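Local coordinates for protein Myo-inositol phosphohydrolase (PDB 4WU3) that probably removes phosphate from inositol polyphosphates such as phytate, as a PTP-like phytase built of two related phosphatase-like repeats, at residues D118-N130 with V187-V199. The protein carries 2 engineered substitutions. Numbering follows the deposited sequence.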
ATOM      1  N   ASP A 118     -12.149  27.535  -2.086  1.00  8.12           N
ATOM      2  CA  ASP A 118     -10.853  26.915  -1.959  1.00  7.84           C
ATOM      3  C   ASP A 118     -11.066  25.569  -1.303  1.00  7.23           C
ATOM      4  O   ASP A 118     -11.487  25.493  -0.149  1.00  7.55           O
ATOM      5  CB  ASP A 118      -9.942  27.793  -1.100  1.00  8.78           C
ATOM      6  CG  ASP A 118      -8.619  27.130  -0.769  1.00  9.23           C
ATOM      7  OD1 ASP A 118      -8.145  26.288  -1.564  1.00 10.87           O
ATOM      8  OD2 ASP A 118      -8.043  27.464   0.292  1.00  9.24           O
ATOM      9  N   VAL A 119     -10.807  24.507  -2.055  1.00  6.38           N
ATOM     10  CA  VAL A 119     -10.858  23.162  -1.514  1.00  6.16           C
ATOM     11  C   VAL A 119      -9.443  22.709  -1.229  1.00  5.82           C
ATOM     12  O   VAL A 119      -8.697  22.321  -2.140  1.00  5.71           O
ATOM     13  CB  VAL A 119     -11.549  22.176  -2.475  1.00  6.53           C
ATOM     14  CG1 VAL A 119     -11.613  20.787  -1.863  1.00  6.66           C
ATOM     15  CG2 VAL A 119     -12.953  22.665  -2.819  1.00  6.27           C
ATOM     16  N   ASP A 120      -9.107  22.762   0.057  1.00  5.79           N
ATOM     17  CA  ASP A 120      -7.781  22.495   0.577  1.00  5.73           C
ATOM     18  C   ASP A 120      -7.661  21.039   0.980  1.00  5.75           C
ATOM     19  O   ASP A 120      -8.191  20.635   2.014  1.00  5.81           O
ATOM     20  CB  ASP A 120      -7.555  23.394   1.795  1.00  5.90           C
ATOM     21  CG  ASP A 120      -6.208  23.195   2.437  1.00  6.02           C
ATOM     22  OD1 ASP A 120      -5.425  22.378   1.925  1.00  5.57           O
ATOM     23  OD2 ASP A 120      -5.938  23.869   3.464  1.00  6.92           O
ATOM     24  N   LEU A 121      -6.941  20.251   0.185  1.00  5.43           N
ATOM     25  CA  LEU A 121      -6.912  18.803   0.382  1.00  5.43           C
ATOM     26  C   LEU A 121      -5.777  18.345   1.300  1.00  5.47           C
ATOM     27  O   LEU A 121      -5.496  17.159   1.410  1.00  5.28           O
ATOM     28  CB  LEU A 121      -6.806  18.093  -0.978  1.00  5.66           C
ATOM     29  CG  LEU A 121      -7.892  18.443  -1.990  1.00  5.91           C
ATOM     30  CD1 LEU A 121      -7.533  17.940  -3.383  1.00  6.05           C
ATOM     31  CD2 LEU A 121      -9.249  17.908  -1.530  1.00  6.15           C
ATOM     32  N   ARG A 122      -5.124  19.277   1.970  1.00  5.79           N
ATOM     33  CA  ARG A 122      -3.868  18.946   2.634  1.00  6.00           C
ATOM     34  C   ARG A 122      -4.059  18.527   4.073  1.00  6.08           C
ATOM     35  O   ARG A 122      -4.537  19.307   4.900  1.00  5.96           O
ATOM     36  CB  ARG A 122      -2.902  20.128   2.590  1.00  6.28           C
ATOM     37  CG  ARG A 122      -2.528  20.610   1.197  1.00  6.67           C
ATOM     38  CD  ARG A 122      -1.616  21.825   1.293  1.00  6.63           C
ATOM     39  NE  ARG A 122      -0.266  21.487   1.726  1.00  6.59           N
ATOM     40  CZ  ARG A 122       0.654  22.394   2.032  1.00  7.09           C
ATOM     41  NH1 ARG A 122       0.348  23.684   1.967  1.00  7.50           N
ATOM     42  NH2 ARG A 122       1.873  22.022   2.410  1.00  7.48           N
ATOM     43  N   GLY A 123      -3.661  17.296   4.370  1.00  6.15           N
ATOM     44  CA  GLY A 123      -3.685  16.781   5.737  1.00  6.37           C
ATOM     45  C   GLY A 123      -2.496  17.241   6.556  1.00  6.13           C
ATOM     46  O   GLY A 123      -2.594  17.373   7.764  1.00  6.71           O
ATOM     47  N   GLU A 124      -1.379  17.497   5.888  1.00  6.30           N
ATOM     48  CA  GLU A 124      -0.205  18.096   6.530  1.00  6.42           C
ATOM     49  C   GLU A 124      -0.518  19.500   7.106  1.00  6.53           C
ATOM     50  O   GLU A 124      -1.287  20.259   6.531  1.00  6.81           O
ATOM     51  CB  GLU A 124       0.990  18.141   5.546  1.00  6.54           C
ATOM     52  CG  GLU A 124       0.823  18.983   4.265  1.00  6.66           C
ATOM     53  CD  GLU A 124       0.183  18.213   3.103  1.00  7.39           C
ATOM     54  OE1 GLU A 124      -0.409  17.112   3.326  1.00  8.09           O
ATOM     55  OE2 GLU A 124       0.259  18.709   1.950  1.00  7.53           O
ATOM     56  N   SER A 125       0.068  19.837   8.251  1.00  6.65           N
ATOM     57  CA  SER A 125      -0.144  21.153   8.852  1.00  6.75           C
ATOM     58  C   SER A 125       0.543  22.256   8.057  1.00  7.06           C
ATOM     59  O   SER A 125       1.719  22.166   7.728  1.00  6.92           O
ATOM     60  CB  SER A 125       0.354  21.184  10.292  1.00  6.67           C
ATOM     61  OG  SER A 125      -0.338  20.252  11.091  1.00  6.76           O
ATOM     62  N   HIS A 126      -0.208  23.306   7.764  1.00  7.78           N
ATOM     63  CA  HIS A 126       0.298  24.400   6.956  1.00  8.32           C
ATOM     64  C   HIS A 126      -0.378  25.699   7.324  1.00  8.23           C
ATOM     65  O   HIS A 126      -1.390  25.725   8.028  1.00  8.55           O
ATOM     66  CB  HIS A 126       0.070  24.116   5.463  1.00  7.92           C
ATOM     67  CG  HIS A 126      -1.366  23.928   5.098  1.00  8.45           C
ATOM     68  ND1 HIS A 126      -2.039  22.742   5.313  1.00  8.81           N
ATOM     69  CD2 HIS A 126      -2.262  24.773   4.536  1.00  8.59           C
ATOM     70  CE1 HIS A 126      -3.285  22.865   4.893  1.00  8.43           C
ATOM     71  NE2 HIS A 126      -3.445  24.086   4.412  1.00  8.48           N
ATOM     72  N   GLY A 127       0.185  26.782   6.821  1.00  8.47           N
ATOM     73  CA  GLY A 127      -0.376  28.096   7.057  1.00  9.43           C
ATOM     74  C   GLY A 127       0.412  29.174   6.337  1.00 10.16           C
ATOM     75  O   GLY A 127       1.141  28.887   5.378  1.00 10.41           O
ATOM     76  N   TYR A 128       0.258  30.413   6.809  1.00 10.07           N
ATOM     77  CA  TYR A 128       0.847  31.571   6.151  1.00 10.36           C
ATOM     78  C   TYR A 128       1.570  32.477   7.151  1.00 10.30           C
ATOM     79  O   TYR A 128       1.079  32.711   8.265  1.00  9.02           O
ATOM     80  CB  TYR A 128      -0.228  32.341   5.376  1.00 10.52           C
ATOM     81  CG  TYR A 128      -0.746  31.565   4.175  1.00 10.69           C
ATOM     82  CD1 TYR A 128      -1.781  30.648   4.309  1.00 10.81           C
ATOM     83  CD2 TYR A 128      -0.174  31.727   2.917  1.00 10.70           C
ATOM     84  CE1 TYR A 128      -2.229  29.924   3.225  1.00 10.30           C
ATOM     85  CE2 TYR A 128      -0.616  31.008   1.829  1.00 10.60           C
ATOM     86  CZ  TYR A 128      -1.645  30.101   1.988  1.00 11.57           C
ATOM     87  OH  TYR A 128      -2.095  29.358   0.901  1.00 12.95           O
ATOM     88  N   LEU A 129       2.763  32.924   6.750  1.00  9.87           N
ATOM     89  CA  LEU A 129       3.489  33.996   7.427  1.00 11.10           C
ATOM     90  C   LEU A 129       3.541  35.180   6.481  1.00 11.76           C
ATOM     91  O   LEU A 129       4.257  35.150   5.479  1.00 12.18           O
ATOM     92  CB  LEU A 129       4.911  33.565   7.766  1.00 12.63           C
ATOM     93  CG  LEU A 129       5.038  32.330   8.650  1.00 13.48           C
ATOM     94  CD1 LEU A 129       6.506  32.039   8.911  1.00 14.90           C
ATOM     95  CD2 LEU A 129       4.293  32.538   9.961  1.00 16.17           C
ATOM     96  N   ASN A 130       2.785  36.224   6.803  1.00 12.26           N
ATOM     97  CA  ASN A 130       2.393  37.222   5.808  1.00 12.11           C
ATOM     98  C   ASN A 130       1.808  36.480   4.601  1.00 11.87           C
ATOM     99  O   ASN A 130       0.868  35.705   4.762  1.00 14.23           O
ATOM    100  CB  ASN A 130       3.567  38.134   5.446  1.00 12.79           C
ATOM    101  CG  ASN A 130       3.874  39.140   6.546  1.00 14.66           C
ATOM    102  OD1 ASN A 130       3.268  39.103   7.626  1.00 13.75           O
ATOM    103  ND2 ASN A 130       4.818  40.041   6.282  1.00 15.59           N
ATOM    104  N   VAL A 187      12.653  34.572   7.461  1.00 14.59           N
ATOM    105  CA  VAL A 187      11.398  35.094   6.960  1.00 14.02           C
ATOM    106  C   VAL A 187      10.870  36.126   7.946  1.00 13.67           C
ATOM    107  O   VAL A 187      10.766  35.848   9.150  1.00 12.99           O
ATOM    108  CB  VAL A 187      10.376  33.963   6.819  1.00 14.28           C
ATOM    109  CG1 VAL A 187       9.037  34.503   6.357  1.00 15.62           C
ATOM    110  CG2 VAL A 187      10.895  32.912   5.855  1.00 15.53           C
ATOM    111  N   ASN A 188      10.563  37.319   7.448  1.00 12.51           N
ATOM    112  CA  ASN A 188      10.028  38.375   8.295  1.00 13.20           C
ATOM    113  C   ASN A 188       8.529  38.415   8.116  1.00 13.49           C
ATOM    114  O   ASN A 188       8.038  38.257   7.013  1.00 14.00           O
ATOM    115  CB  ASN A 188      10.611  39.736   7.926  1.00 12.85           C
ATOM    116  CG  ASN A 188      12.102  39.804   8.129  1.00 13.01           C
ATOM    117  OD1 ASN A 188      12.870  39.577   7.215  1.00 14.95           O
ATOM    118  ND2 ASN A 188      12.513  40.097   9.325  1.00 12.29           N
ATOM    119  N   TYR A 189       7.807  38.625   9.207  1.00 12.62           N
ATOM    120  CA  TYR A 189       6.361  38.597   9.167  1.00 12.71           C
ATOM    121  C   TYR A 189       5.798  39.323  10.377  1.00 13.53           C
ATOM    122  O   TYR A 189       6.449  39.427  11.415  1.00 15.06           O
ATOM    123  CB  TYR A 189       5.862  37.140   9.154  1.00 11.57           C
ATOM    124  CG  TYR A 189       6.231  36.327  10.381  1.00 11.13           C
ATOM    125  CD1 TYR A 189       7.468  35.681  10.476  1.00 11.17           C
ATOM    126  CD2 TYR A 189       5.339  36.180  11.442  1.00 10.37           C
ATOM    127  CE1 TYR A 189       7.802  34.927  11.597  1.00 11.27           C
ATOM    128  CE2 TYR A 189       5.666  35.436  12.561  1.00  9.57           C
ATOM    129  CZ  TYR A 189       6.894  34.812  12.638  1.00 11.14           C
ATOM    130  OH  TYR A 189       7.216  34.066  13.756  1.00 12.26           O
ATOM    131  N   ASN A 190       4.580  39.813  10.245  1.00 14.84           N
ATOM    132  CA  ASN A 190       3.854  40.326  11.393  1.00 19.30           C
ATOM    133  C   ASN A 190       2.428  39.787  11.399  1.00 20.39           C
ATOM    134  O   ASN A 190       1.555  40.317  12.079  1.00 20.65           O
ATOM    135  CB  ASN A 190       3.858  41.849  11.385  1.00 21.97           C
ATOM    136  CG  ASN A 190       3.251  42.418  10.132  1.00 27.42           C
ATOM    137  OD1 ASN A 190       2.388  41.793   9.507  1.00 30.54           O
ATOM    138  ND2 ASN A 190       3.694  43.611   9.752  1.00 28.08           N
ATOM    139  N   LYS A 191       2.222  38.717  10.637  1.00 20.83           N
ATOM    140  CA  LYS A 191       0.943  38.026  10.552  1.00 21.97           C
ATOM    141  C   LYS A 191       1.127  36.524  10.461  1.00 15.77           C
ATOM    142  O   LYS A 191       1.939  36.051   9.686  1.00 14.42           O
ATOM    143  CB  LYS A 191       0.228  38.447   9.286  1.00 25.05           C
ATOM    144  CG  LYS A 191      -0.834  39.479   9.492  1.00 32.16           C
ATOM    145  CD  LYS A 191      -1.604  39.705   8.200  1.00 38.04           C
ATOM    146  CE  LYS A 191      -1.040  40.853   7.389  1.00 37.47           C
ATOM    147  NZ  LYS A 191      -1.839  41.028   6.149  1.00 38.94           N
ATOM    148  N   VAL A 192       0.338  35.782  11.222  1.00 13.82           N
ATOM    149  CA  VAL A 192       0.314  34.325  11.122  1.00 12.74           C
ATOM    150  C   VAL A 192      -1.140  33.893  10.925  1.00 12.06           C
ATOM    151  O   VAL A 192      -2.012  34.276  11.699  1.00 12.61           O
ATOM    152  CB  VAL A 192       0.900  33.668  12.384  1.00 13.49           C
ATOM    153  CG1 VAL A 192       1.038  32.162  12.190  1.00 14.36           C
ATOM    154  CG2 VAL A 192       2.252  34.287  12.740  1.00 13.71           C
ATOM    155  N   ARG A 193      -1.404  33.124   9.876  1.00 10.80           N
ATOM    156  CA  ARG A 193      -2.771  32.757   9.528  1.00 11.09           C
ATOM    157  C   ARG A 193      -2.855  31.304   9.082  1.00 11.35           C
ATOM    158  O   ARG A 193      -1.918  30.775   8.489  1.00 10.04           O
ATOM    159  CB  ARG A 193      -3.308  33.662   8.409  1.00 11.66           C
ATOM    160  CG  ARG A 193      -3.525  35.114   8.825  1.00 12.85           C
ATOM    161  CD  ARG A 193      -3.922  36.017   7.670  1.00 13.82           C
ATOM    162  NE  ARG A 193      -2.862  36.171   6.683  1.00 15.31           N
ATOM    163  CZ  ARG A 193      -2.988  36.867   5.556  1.00 16.26           C
ATOM    164  NH1 ARG A 193      -4.131  37.476   5.281  1.00 18.29           N
ATOM    165  NH2 ARG A 193      -1.971  36.959   4.707  1.00 16.34           N
ATOM    166  N   THR A 194      -3.978  30.662   9.395  1.00 11.63           N
ATOM    167  CA  THR A 194      -4.369  29.422   8.735  1.00 11.02           C
ATOM    168  C   THR A 194      -4.774  29.772   7.318  1.00 10.50           C
ATOM    169  O   THR A 194      -5.013  30.941   7.016  1.00 10.73           O
ATOM    170  CB  THR A 194      -5.596  28.781   9.394  1.00 11.29           C
ATOM    171  OG1 THR A 194      -6.705  29.691   9.330  1.00 10.15           O
ATOM    172  CG2 THR A 194      -5.304  28.422  10.835  1.00 11.79           C
ATOM    173  N   GLU A 195      -4.881  28.776   6.448  1.00 10.06           N
ATOM    174  CA  GLU A 195      -5.286  29.042   5.068  1.00 10.22           C
ATOM    175  C   GLU A 195      -6.692  29.612   5.039  1.00 10.90           C
ATOM    176  O   GLU A 195      -7.017  30.484   4.226  1.00 11.24           O
ATOM    177  CB  GLU A 195      -5.219  27.770   4.213  1.00  9.19           C
ATOM    178  CG  GLU A 195      -5.512  28.010   2.738  1.00  8.44           C
ATOM    179  CD  GLU A 195      -5.150  26.824   1.864  1.00  8.22           C
ATOM    180  OE1 GLU A 195      -4.042  26.260   2.027  1.00  8.76           O
ATOM    181  OE2 GLU A 195      -5.969  26.457   1.008  1.00  7.14           O
ATOM    182  N   GLU A 196      -7.528  29.114   5.937  1.00 12.12           N
ATOM    183  CA  GLU A 196      -8.917  29.547   6.002  1.00 14.39           C
ATOM    184  C   GLU A 196      -8.988  31.041   6.266  1.00 14.71           C
ATOM    185  O   GLU A 196      -9.731  31.765   5.604  1.00 12.77           O
ATOM    186  CB  GLU A 196      -9.656  28.795   7.111  1.00 14.23           C
ATOM    187  CG  GLU A 196     -11.064  29.296   7.348  1.00 13.97           C
ATOM    188  CD  GLU A 196     -11.725  28.618   8.524  1.00 15.81           C
ATOM    189  OE1 GLU A 196     -11.038  28.334   9.530  1.00 19.52           O
ATOM    190  OE2 GLU A 196     -12.936  28.363   8.435  1.00 19.57           O
ATOM    191  N   GLU A 197      -8.217  31.494   7.248  1.00 14.81           N
ATOM    192  CA  GLU A 197      -8.207  32.910   7.591  1.00 16.28           C
ATOM    193  C   GLU A 197      -7.767  33.737   6.395  1.00 14.53           C
ATOM    194  O   GLU A 197      -8.390  34.740   6.080  1.00 13.14           O
ATOM    195  CB  GLU A 197      -7.305  33.178   8.799  1.00 16.67           C
ATOM    196  CG  GLU A 197      -7.916  32.714  10.114  1.00 18.82           C
ATOM    197  CD  GLU A 197      -6.942  32.759  11.279  1.00 22.00           C
ATOM    198  OE1 GLU A 197      -5.710  32.617  11.064  1.00 20.11           O
ATOM    199  OE2 GLU A 197      -7.420  32.911  12.424  1.00 25.21           O
ATOM    200  N   MET A 198      -6.713  33.297   5.715  1.00 14.33           N
ATOM    201  CA  MET A 198      -6.167  34.067   4.603  1.00 14.41           C
ATOM    202  C   MET A 198      -7.179  34.107   3.470  1.00 14.49           C
ATOM    203  O   MET A 198      -7.410  35.150   2.869  1.00 17.55           O
ATOM    204  CB  MET A 198      -4.845  33.458   4.141  1.00 16.65           C
ATOM    205  CG  MET A 198      -4.009  34.355   3.243  1.00 18.09           C
ATOM    206  SD  MET A 198      -4.419  34.077   1.526  1.00 22.97           S
ATOM    207  CE  MET A 198      -3.738  32.441   1.259  1.00 22.94           C
ATOM    208  N   VAL A 199      -7.820  32.979   3.201  1.00 14.21           N
ATOM    209  CA  VAL A 199      -8.765  32.896   2.092  1.00 13.86           C
ATOM    210  C   VAL A 199     -10.017  33.723   2.370  1.00 14.88           C
ATOM    211  O   VAL A 199     -10.532  34.414   1.490  1.00 15.25           O
ATOM    212  CB  VAL A 199      -9.147  31.424   1.785  1.00 14.19           C
ATOM    213  CG1 VAL A 199     -10.351  31.357   0.865  1.00 14.88           C
ATOM    214  CG2 VAL A 199      -7.974  30.706   1.138  1.00 14.46           C
TER
HETATM  215  O   HOH W   1      -1.287  25.570   1.408  1.00 14.71           O
HETATM  216  O   HOH W   2      -3.895  26.172   7.333  1.00 13.49           O
HETATM  217  O   HOH W   3      -0.385  35.370   7.276  1.00 12.68           O
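The Tyr128 ring meets Met198 over one face and CB and CA of Glu195 at its edge. Met198 CE stands 3.5 Å from the ring centroid of Tyr128, a CH-pi contact; bends at chi2 (-90°) and chi3 (-70°) fold the methionine over the ring, while Tyr128 OH is bonded to Phe97 O. The Arg193 guanidinium is sandwiched between Met198 CG and Lys191 CD, and along its edge NH2 donates to Asn130 O at 3.1 Å, from above that carbonyl's plane; Glu99 and Gln201 take further bonds. On the other sheet face, Leu129 CD2 sits over the centre of the Tyr189 ring. The His126 ring has Arg122 CD over one face, a water over the opposite face, and Asp120 OD2 and Glu124 O in plane at its edge.

The carboxylates of Asp120 and Glu195 stack, their planes 8° apart, and Asp118 OD2 comes within 2.4 Å of Glu195 OE2, so one acid there probably holds a proton. His126 NE2 donates to the syn lone pair of Asp120 OD2 at 2.7 Å, and His241 binds Glu195 OE2. An alanine at Asp120 would remove that acceptor, and His126 would probably be held less firmly in its rotation, with Tyr206 OH losing a partner.

Backbone hydrogen bonds of an antiparallel pair, Tyr128 N to Arg193 O at 2.8 Å among them, add strand 192-193 to the sheet edge beside strand 126-129. Thr194 and Glu197 close a capping box, and the helix beginning at Glu195 packs its acid against strand 116-122, linking the small antiparallel sheet to the mixed five-stranded sheet in the first PTP-like phytase unit.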